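Local coordinates for protein putative cytosine/guanine deaminase (Unidentified, PDB 2PAJ) that catalyses the hydrolytic deamination of 2-amino-4-hydroxypteridines such as isoxanthopterin, as a zinc-containing member of the amidohydrolase superfamily, at residues A[11-16]-A[52-57]; A[15-20]-A[61-66]; A[67-72]-A[385-390]; A[307-312]-A[347-352]. One frame throughout, in Å; residues are numbered along the deposited sequence.

Interaction 1: A[11-16]-A[52-57]; sequences STLIRN and LAPRPG
L13 meets L52 and P54 in an apolar surface contact between an inner strand and the irregular loop that spans it, in the small beta domain beside the TIM barrel. Strand 11-15 lies between strands 39-42 and 59-62, and residues 52-57 belong to the connection that carries the chain from strand 45-49 over to strand 59-62. The backbones stay apart, L13 and P54 having their CA atoms 6.9 Å from each other, so side chains bridge the gap. With its CG anti to the backbone N (chi1 -169°), L13 raises its fork toward the loop and divides the work between its two methyls. CD1 of L13 packs on CD1 of L52 at 3.7 Å, while CD2 of L13 rests on the CA of P54 at 3.6 Å and reaches the CB of P54 at 3.9 Å. At the margin R15 bends at chi3 (62°), which brings its guanidinium alongside the proline. CD of P54 then sits above one face of that group, offset toward its rim and 3.7 Å from NH2 of R15, the two side chains running at about a right angle.

Polar ties between loop and strand are indirect. The carboxylate of D38 accepts hydrogen bonds from the backbone N of both N16 and L52, and E58 accepts one from S11 OG and a weak one from R55 N. The direct contacts, carbon on carbon or proline on a guanidinium face, are van der Waals in character and bury 234 Å², consistent with a loop anchored through carboxylates near both ends and packed on L13 between them.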
loop_
_atom_site.group_PDB
_atom_site.type_symbol
_atom_site.label_atom_id
_atom_site.label_comp_id
_atom_site.label_asym_id
_atom_site.label_seq_id
_atom_site.Cartn_x
_atom_site.Cartn_y
_atom_site.Cartn_z
ATOM N N SER A 11 7.330 -19.821 18.300
ATOM C CA SER A 11 6.855 -20.687 17.224
ATOM C C SER A 11 5.339 -20.699 17.250
ATOM O O SER A 11 4.716 -20.634 18.309
ATOM C CB SER A 11 7.372 -22.110 17.388
ATOM O OG SER A 11 7.073 -22.869 16.233
ATOM N N THR A 12 4.733 -20.779 16.082
ATOM C CA THR A 12 3.289 -20.778 16.044
ATOM C C THR A 12 2.756 -21.694 14.964
ATOM O O THR A 12 3.364 -21.846 13.909
ATOM C CB THR A 12 2.771 -19.360 15.826
ATOM O OG1 THR A 12 3.181 -18.545 16.931
ATOM C CG2 THR A 12 1.259 -19.358 15.705
ATOM N N LEU A 13 1.616 -22.313 15.234
ATOM C CA LEU A 13 1.023 -23.210 14.268
ATOM C C LEU A 13 -0.421 -22.843 13.983
ATOM O O LEU A 13 -1.282 -22.909 14.853
ATOM C CB LEU A 13 1.106 -24.654 14.768
ATOM C CG LEU A 13 0.778 -25.786 13.790
ATOM C CD1 LEU A 13 1.906 -25.939 12.795
ATOM C CD2 LEU A 13 0.576 -27.086 14.551
ATOM N N ILE A 14 -0.666 -22.421 12.753
ATOM C CA ILE A 14 -2.008 -22.091 12.312
ATOM C C ILE A 14 -2.494 -23.441 11.792
ATOM O O ILE A 14 -1.881 -24.027 10.896
ATOM C CB ILE A 14 -1.963 -21.044 11.177
ATOM C CG1 ILE A 14 -1.246 -19.780 11.667
ATOM C CG2 ILE A 14 -3.367 -20.700 10.715
ATOM C CD1 ILE A 14 -1.039 -18.741 10.588
ATOM N N ARG A 15 -3.570 -23.953 12.377
ATOM C CA ARG A 15 -4.056 -25.263 11.975
ATOM C C ARG A 15 -5.434 -25.321 11.349
ATOM O O ARG A 15 -6.311 -24.498 11.632
ATOM C CB ARG A 15 -4.085 -26.220 13.170
ATOM C CG ARG A 15 -2.969 -26.080 14.174
ATOM C CD ARG A 15 -3.175 -27.114 15.271
ATOM N NE ARG A 15 -3.118 -28.480 14.736
ATOM C CZ ARG A 15 -3.584 -29.559 15.364
ATOM N NH1 ARG A 15 -4.157 -29.446 16.562
ATOM N NH2 ARG A 15 -3.466 -30.756 14.799
ATOM N N ASN A 16 -5.592 -26.331 10.498
ATOM C CA ASN A 16 -6.853 -26.652 9.851
ATOM C C ASN A 16 -7.527 -25.559 9.036
ATOM O O ASN A 16 -8.706 -25.274 9.228
ATOM C CB ASN A 16 -7.801 -27.171 10.931
ATOM C CG ASN A 16 -8.942 -27.952 10.371
ATOM O OD1 ASN A 16 -8.747 -28.858 9.564
ATOM N ND2 ASN A 16 -10.153 -27.619 10.800
ATOM N N LEU A 52 1.011 -30.577 9.365
ATOM C CA LEU A 52 2.017 -30.423 10.416
ATOM C C LEU A 52 1.469 -30.812 11.793
ATOM O O LEU A 52 0.354 -30.440 12.164
ATOM C CB LEU A 52 2.478 -28.967 10.455
ATOM C CG LEU A 52 2.653 -28.290 9.096
ATOM C CD1 LEU A 52 2.610 -26.790 9.272
ATOM C CD2 LEU A 52 3.959 -28.744 8.455
ATOM N N ALA A 53 2.254 -31.564 12.554
ATOM C CA ALA A 53 1.831 -31.987 13.889
ATOM C C ALA A 53 2.265 -30.941 14.919
ATOM O O ALA A 53 3.400 -30.466 14.900
ATOM C CB ALA A 53 2.430 -33.355 14.225
ATOM N N PRO A 54 1.359 -30.560 15.826
ATOM C CA PRO A 54 1.706 -29.559 16.838
ATOM C C PRO A 54 2.945 -29.916 17.646
ATOM O O PRO A 54 3.323 -31.084 17.747
ATOM C CB PRO A 54 0.442 -29.476 17.693
ATOM C CG PRO A 54 -0.187 -30.832 17.511
ATOM C CD PRO A 54 0.000 -31.080 16.042
ATOM N N ARG A 55 3.584 -28.894 18.205
ATOM C CA ARG A 55 4.780 -29.094 19.019
ATOM C C ARG A 55 4.561 -28.639 20.454
ATOM O O ARG A 55 3.772 -27.721 20.729
ATOM C CB ARG A 55 5.969 -28.347 18.427
ATOM C CG ARG A 55 6.469 -28.978 17.174
ATOM C CD ARG A 55 7.493 -28.110 16.509
ATOM N NE ARG A 55 7.880 -28.662 15.219
ATOM C CZ ARG A 55 8.738 -28.075 14.393
ATOM N NH1 ARG A 55 9.294 -26.917 14.734
ATOM N NH2 ARG A 55 9.035 -28.643 13.231
ATOM N N PRO A 56 5.264 -29.279 21.392
ATOM C CA PRO A 56 5.103 -28.897 22.792
ATOM C C PRO A 56 5.401 -27.425 23.035
ATOM O O PRO A 56 6.378 -26.887 22.512
ATOM C CB PRO A 56 6.074 -29.830 23.513
ATOM C CG PRO A 56 7.125 -30.129 22.459
ATOM C CD PRO A 56 6.297 -30.319 21.226
ATOM N N GLY A 57 4.533 -26.791 23.821
ATOM C CA GLY A 57 4.690 -25.390 24.171
ATOM C C GLY A 57 4.560 -24.414 23.018
ATOM O O GLY A 57 4.766 -23.211 23.190
#

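Interaction 2: A[15-20]-A[61-66]; sequences RNAAAI and VDATDC
V61 and R15 open a short parallel pairing that gives way to a type II beta turn, residues 63-66, at the edge of the beta domain. V61 O accepts a hydrogen bond from R15 N at 2.9 Å, with an N-H...O angle of 168°. D62 is the bridge partner of R15, their CA atoms 5.2 Å apart, and the two side chains leave from the same face of the sheet. Next, A63 N donates to R15 O at 2.8 Å in the carbonyl plane, completing the parallel pattern in which R15 bonds to the residues before and after D62.

A63 is the first residue of the turn and T64 the second. The T64 hydroxyl donates to D62 OD1 on the syn side but well out of the carboxylate plane, and receives the side-chain amide of N16, whose ND2 lies 2.9 Å from T64 OG1. That oxygen is only 9° out of the N16 amide plane, a position the asparagine attains with CG anti to its N (chi1 -161°). D65, with positive phi, occupies the third position of the turn, which C66 N closes onto A63 O at 3.0 Å. C66, the last residue, accepts through its O a hydrogen bond from A18 N at 2.7 Å. One water joins the segments as well, donating to N16 O and accepting a hydrogen bond from D65 N at 2.7 Å.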
loop_
_atom_site.group_PDB
_atom_site.type_symbol
_atom_site.label_atom_id
_atom_site.label_comp_id
_atom_site.label_asym_id
_atom_site.label_seq_id
_atom_site.Cartn_x
_atom_site.Cartn_y
_atom_site.Cartn_z
ATOM N N ARG A 15 -3.570 -23.953 12.377
ATOM C CA ARG A 15 -4.056 -25.263 11.975
ATOM C C ARG A 15 -5.434 -25.321 11.349
ATOM O O ARG A 15 -6.311 -24.498 11.632
ATOM C CB ARG A 15 -4.085 -26.220 13.170
ATOM C CG ARG A 15 -2.969 -26.080 14.174
ATOM C CD ARG A 15 -3.175 -27.114 15.271
ATOM N NE ARG A 15 -3.118 -28.480 14.736
ATOM C CZ ARG A 15 -3.584 -29.559 15.364
ATOM N NH1 ARG A 15 -4.157 -29.446 16.562
ATOM N NH2 ARG A 15 -3.466 -30.756 14.799
ATOM N N ASN A 16 -5.592 -26.331 10.498
ATOM C CA ASN A 16 -6.853 -26.652 9.851
ATOM C C ASN A 16 -7.527 -25.559 9.036
ATOM O O ASN A 16 -8.706 -25.274 9.228
ATOM C CB ASN A 16 -7.801 -27.171 10.931
ATOM C CG ASN A 16 -8.942 -27.952 10.371
ATOM O OD1 ASN A 16 -8.747 -28.858 9.564
ATOM N ND2 ASN A 16 -10.153 -27.619 10.800
ATOM N N ALA A 17 -6.787 -24.956 8.114
ATOM C CA ALA A 17 -7.345 -23.890 7.281
ATOM C C ALA A 17 -8.250 -24.484 6.196
ATOM O O ALA A 17 -7.958 -25.550 5.641
ATOM C CB ALA A 17 -6.227 -23.090 6.645
ATOM N N ALA A 18 -9.348 -23.794 5.898
ATOM C CA ALA A 18 -10.286 -24.249 4.885
ATOM C C ALA A 18 -9.708 -24.019 3.492
ATOM O O ALA A 18 -10.046 -24.726 2.548
ATOM C CB ALA A 18 -11.604 -23.510 5.038
ATOM N N ALA A 19 -8.832 -23.026 3.373
ATOM C CA ALA A 19 -8.202 -22.693 2.101
ATOM C C ALA A 19 -6.955 -21.832 2.303
ATOM O O ALA A 19 -6.874 -21.049 3.255
ATOM C CB ALA A 19 -9.191 -21.970 1.208
ATOM N N ILE A 20 -5.992 -21.979 1.394
ATOM C CA ILE A 20 -4.740 -21.228 1.450
ATOM C C ILE A 20 -4.317 -20.658 0.095
ATOM O O ILE A 20 -3.832 -21.388 -0.766
ATOM C CB ILE A 20 -3.572 -22.113 1.949
ATOM C CG1 ILE A 20 -3.928 -22.779 3.282
ATOM C CG2 ILE A 20 -2.331 -21.260 2.129
ATOM C CD1 ILE A 20 -2.868 -23.743 3.810
ATOM N N VAL A 61 -3.139 -21.645 16.757
ATOM C CA VAL A 61 -4.294 -20.848 16.383
ATOM C C VAL A 61 -5.156 -21.721 15.471
ATOM O O VAL A 61 -4.717 -22.144 14.398
ATOM C CB VAL A 61 -3.866 -19.521 15.676
ATOM C CG1 VAL A 61 -2.752 -19.778 14.718
ATOM C CG2 VAL A 61 -5.042 -18.908 14.945
ATOM N N ASP A 62 -6.372 -22.009 15.935
ATOM C CA ASP A 62 -7.332 -22.841 15.212
ATOM C C ASP A 62 -8.015 -22.072 14.082
ATOM O O ASP A 62 -8.922 -21.264 14.308
ATOM C CB ASP A 62 -8.378 -23.373 16.194
ATOM C CG ASP A 62 -9.346 -24.341 15.550
ATOM O OD1 ASP A 62 -8.876 -25.220 14.797
ATOM O OD2 ASP A 62 -10.570 -24.228 15.799
ATOM N N ALA A 63 -7.570 -22.340 12.861
ATOM C CA ALA A 63 -8.114 -21.672 11.692
ATOM C C ALA A 63 -9.155 -22.534 11.020
ATOM O O ALA A 63 -9.295 -22.519 9.796
ATOM C CB ALA A 63 -6.998 -21.339 10.708
ATOM N N THR A 64 -9.877 -23.302 11.825
ATOM C CA THR A 64 -10.919 -24.154 11.289
ATOM C C THR A 64 -11.996 -23.292 10.637
ATOM O O THR A 64 -12.498 -22.336 11.243
ATOM C CB THR A 64 -11.555 -25.005 12.384
ATOM O OG1 THR A 64 -10.542 -25.800 13.002
ATOM C CG2 THR A 64 -12.615 -25.917 11.799
ATOM N N ASP A 65 -12.322 -23.644 9.393
ATOM C CA ASP A 65 -13.327 -22.960 8.581
ATOM C C ASP A 65 -12.842 -21.609 8.087
ATOM O O ASP A 65 -13.597 -20.876 7.446
ATOM C CB ASP A 65 -14.631 -22.754 9.361
ATOM C CG ASP A 65 -15.278 -24.051 9.771
ATOM O OD1 ASP A 65 -15.350 -24.975 8.935
ATOM O OD2 ASP A 65 -15.731 -24.132 10.929
ATOM N N CYS A 66 -11.592 -21.276 8.391
ATOM C CA CYS A 66 -11.040 -20.002 7.966
ATOM C C CYS A 66 -10.210 -20.115 6.709
ATOM O O CYS A 66 -9.639 -21.156 6.406
ATOM C CB CYS A 66 -10.192 -19.382 9.073
ATOM S SG CYS A 66 -11.125 -18.901 10.515
HETATM O O HOH W 1 -11.198 -25.563 7.894
#

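Interaction 3: A[67-72]-A[385-390]; sequences VIYPAW and EVIHWG
Strand 67-73, which is broken by a bulge or short loop, and helix 383-398 draw closer along the contact: Y69 and I387 have CA atoms 8.2 Å apart, whereas W72 and G390 close to 5.7 Å. I387 provides the apolar bridge. Its CG1 branch lies anti to the carbonyl carbon (chi1 -69°) and stretches CD1 to the tyrosine ring, touching CE2 and CZ of Y69, the former at 3.6 Å. The methyl approaches the ring obliquely, and the two side chains run at roughly a right angle. The CG2 branch of I387 turns instead to the proline, 4.4 Å from CD of P70, a looser approach.

Where the backbones converge, the indole of W72 offers its benzo edge to the helix. CE3 of W72 stands 3.4 Å from G390 O, with the carbonyl group near the ring plane rather than over a face, and CZ3 of W72 lies 4.1 Å from G390 CA. Such an edge-on approach to the helix backbone is possible because G390 carries no side chain. The same carbonyl oxygen receives a CA-H...O contact from W72, CA to O 3.6 Å. All five touching residues are buried, and the phenol hydroxyl of Y69 is satisfied by A431 O.

Y417 of strand 414-418 stacks edge-to-face with Y69 and also touches W72, while M346, I347 and V350 of helix 346-359 pack on the indole, so W72 is gripped by two helices and a strand.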
loop_
_atom_site.group_PDB
_atom_site.type_symbol
_atom_site.label_atom_id
_atom_site.label_comp_id
_atom_site.label_asym_id
_atom_site.label_seq_id
_atom_site.Cartn_x
_atom_site.Cartn_y
_atom_site.Cartn_z
ATOM N N VAL A 67 -10.158 -19.009 5.983
ATOM C CA VAL A 67 -9.412 -18.913 4.743
ATOM C C VAL A 67 -8.152 -18.089 5.010
ATOM O O VAL A 67 -8.178 -17.087 5.731
ATOM C CB VAL A 67 -10.280 -18.237 3.642
ATOM C CG1 VAL A 67 -9.521 -18.145 2.337
ATOM C CG2 VAL A 67 -11.557 -19.029 3.441
ATOM N N ILE A 68 -7.045 -18.534 4.433
ATOM C CA ILE A 68 -5.773 -17.854 4.604
ATOM C C ILE A 68 -5.351 -17.217 3.285
ATOM O O ILE A 68 -5.490 -17.813 2.220
ATOM C CB ILE A 68 -4.684 -18.841 5.117
ATOM C CG1 ILE A 68 -5.027 -19.277 6.544
ATOM C CG2 ILE A 68 -3.317 -18.185 5.099
ATOM C CD1 ILE A 68 -4.068 -20.258 7.139
ATOM N N TYR A 69 -4.857 -15.987 3.387
ATOM C CA TYR A 69 -4.399 -15.170 2.264
ATOM C C TYR A 69 -3.098 -14.524 2.736
ATOM O O TYR A 69 -2.817 -14.476 3.938
ATOM C CB TYR A 69 -5.373 -14.005 2.033
ATOM C CG TYR A 69 -6.542 -14.162 1.066
ATOM C CD1 TYR A 69 -7.318 -15.327 1.033
ATOM C CD2 TYR A 69 -6.917 -13.092 0.237
ATOM C CE1 TYR A 69 -8.433 -15.422 0.204
ATOM C CE2 TYR A 69 -8.026 -13.175 -0.589
ATOM C CZ TYR A 69 -8.782 -14.340 -0.601
ATOM O OH TYR A 69 -9.900 -14.410 -1.396
ATOM N N PRO A 70 -2.264 -14.051 1.803
ATOM C CA PRO A 70 -1.053 -13.407 2.309
ATOM C C PRO A 70 -1.565 -11.989 2.611
ATOM O O PRO A 70 -2.480 -11.517 1.935
ATOM C CB PRO A 70 -0.099 -13.477 1.119
ATOM C CG PRO A 70 -0.989 -13.497 -0.041
ATOM C CD PRO A 70 -2.106 -14.411 0.388
ATOM N N ALA A 71 -1.044 -11.327 3.640
ATOM C CA ALA A 71 -1.504 -9.976 3.973
ATOM C C ALA A 71 -1.380 -9.045 2.755
ATOM O O ALA A 71 -0.506 -9.231 1.914
ATOM C CB ALA A 71 -0.706 -9.433 5.157
ATOM N N TRP A 72 -2.254 -8.050 2.647
ATOM C CA TRP A 72 -2.202 -7.149 1.501
ATOM C C TRP A 72 -1.011 -6.199 1.527
ATOM O O TRP A 72 -0.460 -5.873 2.575
ATOM C CB TRP A 72 -3.469 -6.286 1.409
ATOM C CG TRP A 72 -4.756 -7.031 1.342
ATOM C CD1 TRP A 72 -5.719 -7.104 2.311
ATOM C CD2 TRP A 72 -5.195 -7.871 0.273
ATOM N NE1 TRP A 72 -6.722 -7.948 1.915
ATOM C CE2 TRP A 72 -6.429 -8.436 0.665
ATOM C CE3 TRP A 72 -4.664 -8.212 -0.981
ATOM C CZ2 TRP A 72 -7.147 -9.322 -0.151
ATOM C CZ3 TRP A 72 -5.367 -9.087 -1.790
ATOM C CH2 TRP A 72 -6.601 -9.636 -1.370
ATOM N N GLU A 385 -5.544 -14.161 -9.803
ATOM C CA GLU A 385 -4.954 -13.145 -10.651
ATOM C C GLU A 385 -4.873 -11.843 -9.868
ATOM O O GLU A 385 -3.841 -11.191 -9.817
ATOM C CB GLU A 385 -5.861 -12.978 -11.858
ATOM C CG GLU A 385 -5.174 -12.880 -13.190
ATOM C CD GLU A 385 -4.667 -11.498 -13.444
ATOM O OE1 GLU A 385 -4.417 -11.155 -14.623
ATOM O OE2 GLU A 385 -4.514 -10.764 -12.448
ATOM N N VAL A 386 -5.984 -11.480 -9.249
ATOM C CA VAL A 386 -6.079 -10.263 -8.462
ATOM C C VAL A 386 -5.372 -10.359 -7.110
ATOM O O VAL A 386 -4.786 -9.388 -6.638
ATOM C CB VAL A 386 -7.557 -9.906 -8.253
ATOM C CG1 VAL A 386 -7.694 -8.646 -7.425
ATOM C CG2 VAL A 386 -8.228 -9.746 -9.611
ATOM N N ILE A 387 -5.428 -11.529 -6.484
ATOM C CA ILE A 387 -4.777 -11.712 -5.196
ATOM C C ILE A 387 -3.283 -11.515 -5.384
ATOM O O ILE A 387 -2.587 -11.073 -4.480
ATOM C CB ILE A 387 -5.049 -13.124 -4.613
ATOM C CG1 ILE A 387 -6.517 -13.251 -4.199
ATOM C CG2 ILE A 387 -4.162 -13.370 -3.406
ATOM C CD1 ILE A 387 -6.895 -14.639 -3.709
ATOM N N HIS A 388 -2.796 -11.835 -6.572
ATOM C CA HIS A 388 -1.383 -11.679 -6.868
ATOM C C HIS A 388 -1.043 -10.203 -6.882
ATOM O O HIS A 388 -0.081 -9.774 -6.250
ATOM C CB HIS A 388 -1.045 -12.278 -8.230
ATOM C CG HIS A 388 0.417 -12.305 -8.511
ATOM N ND1 HIS A 388 0.968 -11.755 -9.647
ATOM C CD2 HIS A 388 1.449 -12.786 -7.784
ATOM C CE1 HIS A 388 2.280 -11.894 -9.607
ATOM N NE2 HIS A 388 2.596 -12.516 -8.486
ATOM N N TRP A 389 -1.840 -9.435 -7.617
ATOM C CA TRP A 389 -1.641 -7.997 -7.732
ATOM C C TRP A 389 -1.637 -7.316 -6.373
ATOM O O TRP A 389 -0.817 -6.439 -6.118
ATOM C CB TRP A 389 -2.741 -7.385 -8.593
ATOM C CG TRP A 389 -2.675 -7.786 -10.020
ATOM C CD1 TRP A 389 -1.603 -8.324 -10.671
ATOM C CD2 TRP A 389 -3.685 -7.583 -11.018
ATOM N NE1 TRP A 389 -1.870 -8.463 -12.013
ATOM C CE2 TRP A 389 -3.140 -8.011 -12.260
ATOM C CE3 TRP A 389 -4.993 -7.070 -10.992
ATOM C CZ2 TRP A 389 -3.860 -7.946 -13.470
ATOM C CZ3 TRP A 389 -5.707 -7.003 -12.190
ATOM C CH2 TRP A 389 -5.133 -7.438 -13.415
ATOM N N GLY A 390 -2.545 -7.746 -5.499
ATOM C CA GLY A 390 -2.670 -7.149 -4.178
ATOM C C GLY A 390 -1.684 -7.605 -3.127
ATOM O O GLY A 390 -1.647 -7.050 -2.025
#

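Interaction 4: A[307-312]-A[347-352]; sequences CPQSNG and ISEVHM
E349 reaches from helix 346-359 to the first turn of helix 308-312, where it meets Q309 in the buried half of this contact. The carboxylate oxygen OE2 of E349 takes a weak hydrogen bond from the backbone N of Q309, 3.2 Å long with an N-H...O angle of 131°. The glutamate gets there by folding back at chi2 (-68°), which lays its carboxylate beside the helix start instead of extending it outward. The aliphatic stem of Q309 runs beside this carboxylate, and E349 is buried as a whole, with V335 and N341 also against its side chain. With C307 at the N-cap, the carboxylate stands near the positive end of a helix dipole, which would be expected to favour its ionised form.

In the TIM barrel of this amidohydrolase, helix 308-312 follows barrel strand 303-306 directly, close to the metal centre. S310, on the same turn, hydrogen-bonds through OG to D336, a zinc ligand seen in the structure, and also to S340; its side chain is about 6 Å from the zinc ion at nearest atoms. It is therefore a second-shell residue.

The two helix segments pass at 75° with 9.6 Å between axes, and the side of the contact nearer solvent is formed by M352 and S348, both partly exposed. M352 uses its inner carbons: CG of M352 meets CB of P308 at 3.6 Å, and CB of M352 faces CG of Q309 at 3.9 Å. Its chain then bends so that the sulfur and terminal methyl lead off from helix 308-312. S348 sends its hydroxyl to D345.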
loop_
_atom_site.group_PDB
_atom_site.type_symbol
_atom_site.label_atom_id
_atom_site.label_comp_id
_atom_site.label_asym_id
_atom_site.label_seq_id
_atom_site.Cartn_x
_atom_site.Cartn_y
_atom_site.Cartn_z
ATOM N N CYS A 307 -5.412 1.822 -8.938
ATOM C CA CYS A 307 -6.383 2.310 -7.954
ATOM C C CYS A 307 -7.756 2.545 -8.595
ATOM O O CYS A 307 -8.096 3.676 -8.937
ATOM C CB CYS A 307 -5.884 3.618 -7.310
ATOM S SG CYS A 307 -4.256 3.517 -6.505
ATOM N N PRO A 308 -8.563 1.480 -8.743
ATOM C CA PRO A 308 -9.897 1.555 -9.342
ATOM C C PRO A 308 -10.921 2.509 -8.702
ATOM O O PRO A 308 -11.435 3.397 -9.380
ATOM C CB PRO A 308 -10.346 0.093 -9.350
ATOM C CG PRO A 308 -9.600 -0.502 -8.210
ATOM C CD PRO A 308 -8.243 0.093 -8.361
ATOM N N GLN A 309 -11.227 2.334 -7.417
ATOM C CA GLN A 309 -12.200 3.198 -6.738
ATOM C C GLN A 309 -11.873 4.685 -6.846
ATOM O O GLN A 309 -12.760 5.525 -6.940
ATOM C CB GLN A 309 -12.310 2.826 -5.264
ATOM C CG GLN A 309 -12.946 1.481 -5.018
ATOM C CD GLN A 309 -12.942 1.106 -3.556
ATOM O OE1 GLN A 309 -11.883 0.940 -2.952
ATOM N NE2 GLN A 309 -14.125 0.966 -2.974
ATOM N N SER A 310 -10.587 5.003 -6.823
ATOM C CA SER A 310 -10.148 6.382 -6.924
ATOM C C SER A 310 -10.179 6.822 -8.387
ATOM O O SER A 310 -10.707 7.883 -8.718
ATOM C CB SER A 310 -8.738 6.502 -6.366
ATOM O OG SER A 310 -8.399 7.863 -6.127
ATOM N N ASN A 311 -9.618 5.995 -9.265
ATOM C CA ASN A 311 -9.581 6.300 -10.694
ATOM C C ASN A 311 -10.967 6.478 -11.301
ATOM O O ASN A 311 -11.102 6.978 -12.419
ATOM C CB ASN A 311 -8.811 5.213 -11.461
ATOM C CG ASN A 311 -7.324 5.211 -11.139
ATOM O OD1 ASN A 311 -6.757 6.226 -10.713
ATOM N ND2 ASN A 311 -6.679 4.067 -11.357
ATOM N N GLY A 312 -11.998 6.066 -10.572
ATOM C CA GLY A 312 -13.345 6.228 -11.080
ATOM C C GLY A 312 -13.720 7.698 -11.037
ATOM O O GLY A 312 -14.301 8.235 -11.986
ATOM N N ILE A 347 -9.640 -4.347 0.890
ATOM C CA ILE A 347 -10.689 -5.275 0.501
ATOM C C ILE A 347 -11.669 -4.624 -0.480
ATOM O O ILE A 347 -11.999 -5.211 -1.511
ATOM C CB ILE A 347 -11.386 -5.842 1.749
ATOM C CG1 ILE A 347 -10.564 -7.029 2.259
ATOM C CG2 ILE A 347 -12.802 -6.274 1.438
ATOM C CD1 ILE A 347 -10.818 -7.391 3.681
ATOM N N SER A 348 -12.105 -3.404 -0.178
ATOM C CA SER A 348 -13.003 -2.686 -1.067
ATOM C C SER A 348 -12.325 -2.531 -2.421
ATOM O O SER A 348 -12.966 -2.674 -3.467
ATOM C CB SER A 348 -13.308 -1.298 -0.513
ATOM O OG SER A 348 -13.860 -1.377 0.789
ATOM N N GLU A 349 -11.025 -2.239 -2.385
ATOM C CA GLU A 349 -10.219 -2.038 -3.585
ATOM C C GLU A 349 -10.062 -3.286 -4.421
ATOM O O GLU A 349 -10.212 -3.263 -5.640
ATOM C CB GLU A 349 -8.835 -1.498 -3.201
ATOM C CG GLU A 349 -8.747 0.021 -3.191
ATOM C CD GLU A 349 -8.875 0.614 -4.587
ATOM O OE1 GLU A 349 -8.232 0.089 -5.521
ATOM O OE2 GLU A 349 -9.596 1.612 -4.761
ATOM N N VAL A 350 -9.749 -4.381 -3.753
ATOM C CA VAL A 350 -9.571 -5.658 -4.418
ATOM C C VAL A 350 -10.899 -6.127 -5.034
ATOM O O VAL A 350 -10.931 -6.735 -6.105
ATOM C CB VAL A 350 -9.004 -6.672 -3.399
ATOM C CG1 VAL A 350 -9.420 -8.081 -3.721
ATOM C CG2 VAL A 350 -7.493 -6.552 -3.386
ATOM N N HIS A 351 -11.999 -5.808 -4.363
ATOM C CA HIS A 351 -13.319 -6.177 -4.841
ATOM C C HIS A 351 -13.649 -5.444 -6.135
ATOM O O HIS A 351 -14.194 -6.020 -7.077
ATOM C CB HIS A 351 -14.355 -5.825 -3.790
ATOM C CG HIS A 351 -15.724 -6.330 -4.106
ATOM N ND1 HIS A 351 -16.867 -5.654 -3.745
ATOM C CD2 HIS A 351 -16.136 -7.469 -4.708
ATOM C CE1 HIS A 351 -17.925 -6.354 -4.106
ATOM N NE2 HIS A 351 -17.510 -7.460 -4.693
ATOM N N MET A 352 -13.325 -4.160 -6.159
ATOM C CA MET A 352 -13.574 -3.322 -7.319
ATOM C C MET A 352 -12.670 -3.736 -8.480
ATOM O O MET A 352 -13.071 -3.686 -9.644
ATOM C CB MET A 352 -13.327 -1.854 -6.953
ATOM C CG MET A 352 -13.627 -0.850 -8.068
ATOM S SD MET A 352 -15.369 -0.663 -8.476
ATOM C CE MET A 352 -15.459 -1.545 -10.016
#

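The four contacts run from the outer beta domain to the zinc site. Interactions 1 and 2 share R15 and N16, their centres 12 Å apart, and are tied by the probable hydrogen bond from V61 N to L13 O (2.9 Å). Interaction 2 passes into interaction 3 where A19 O meets I68 N at 2.8 Å, strand 19-20 pairing in parallel with strand 67-73. W72 then joins interaction 3 to interaction 4, its CZ3 packing on CG2 of V350 at 3.7 Å. Interaction 4 adjoins the metal, with C307 about 4 Å from zinc ligand H76 between side chains, whereas interaction 1 lies 36 Å from interaction 4, centre to centre.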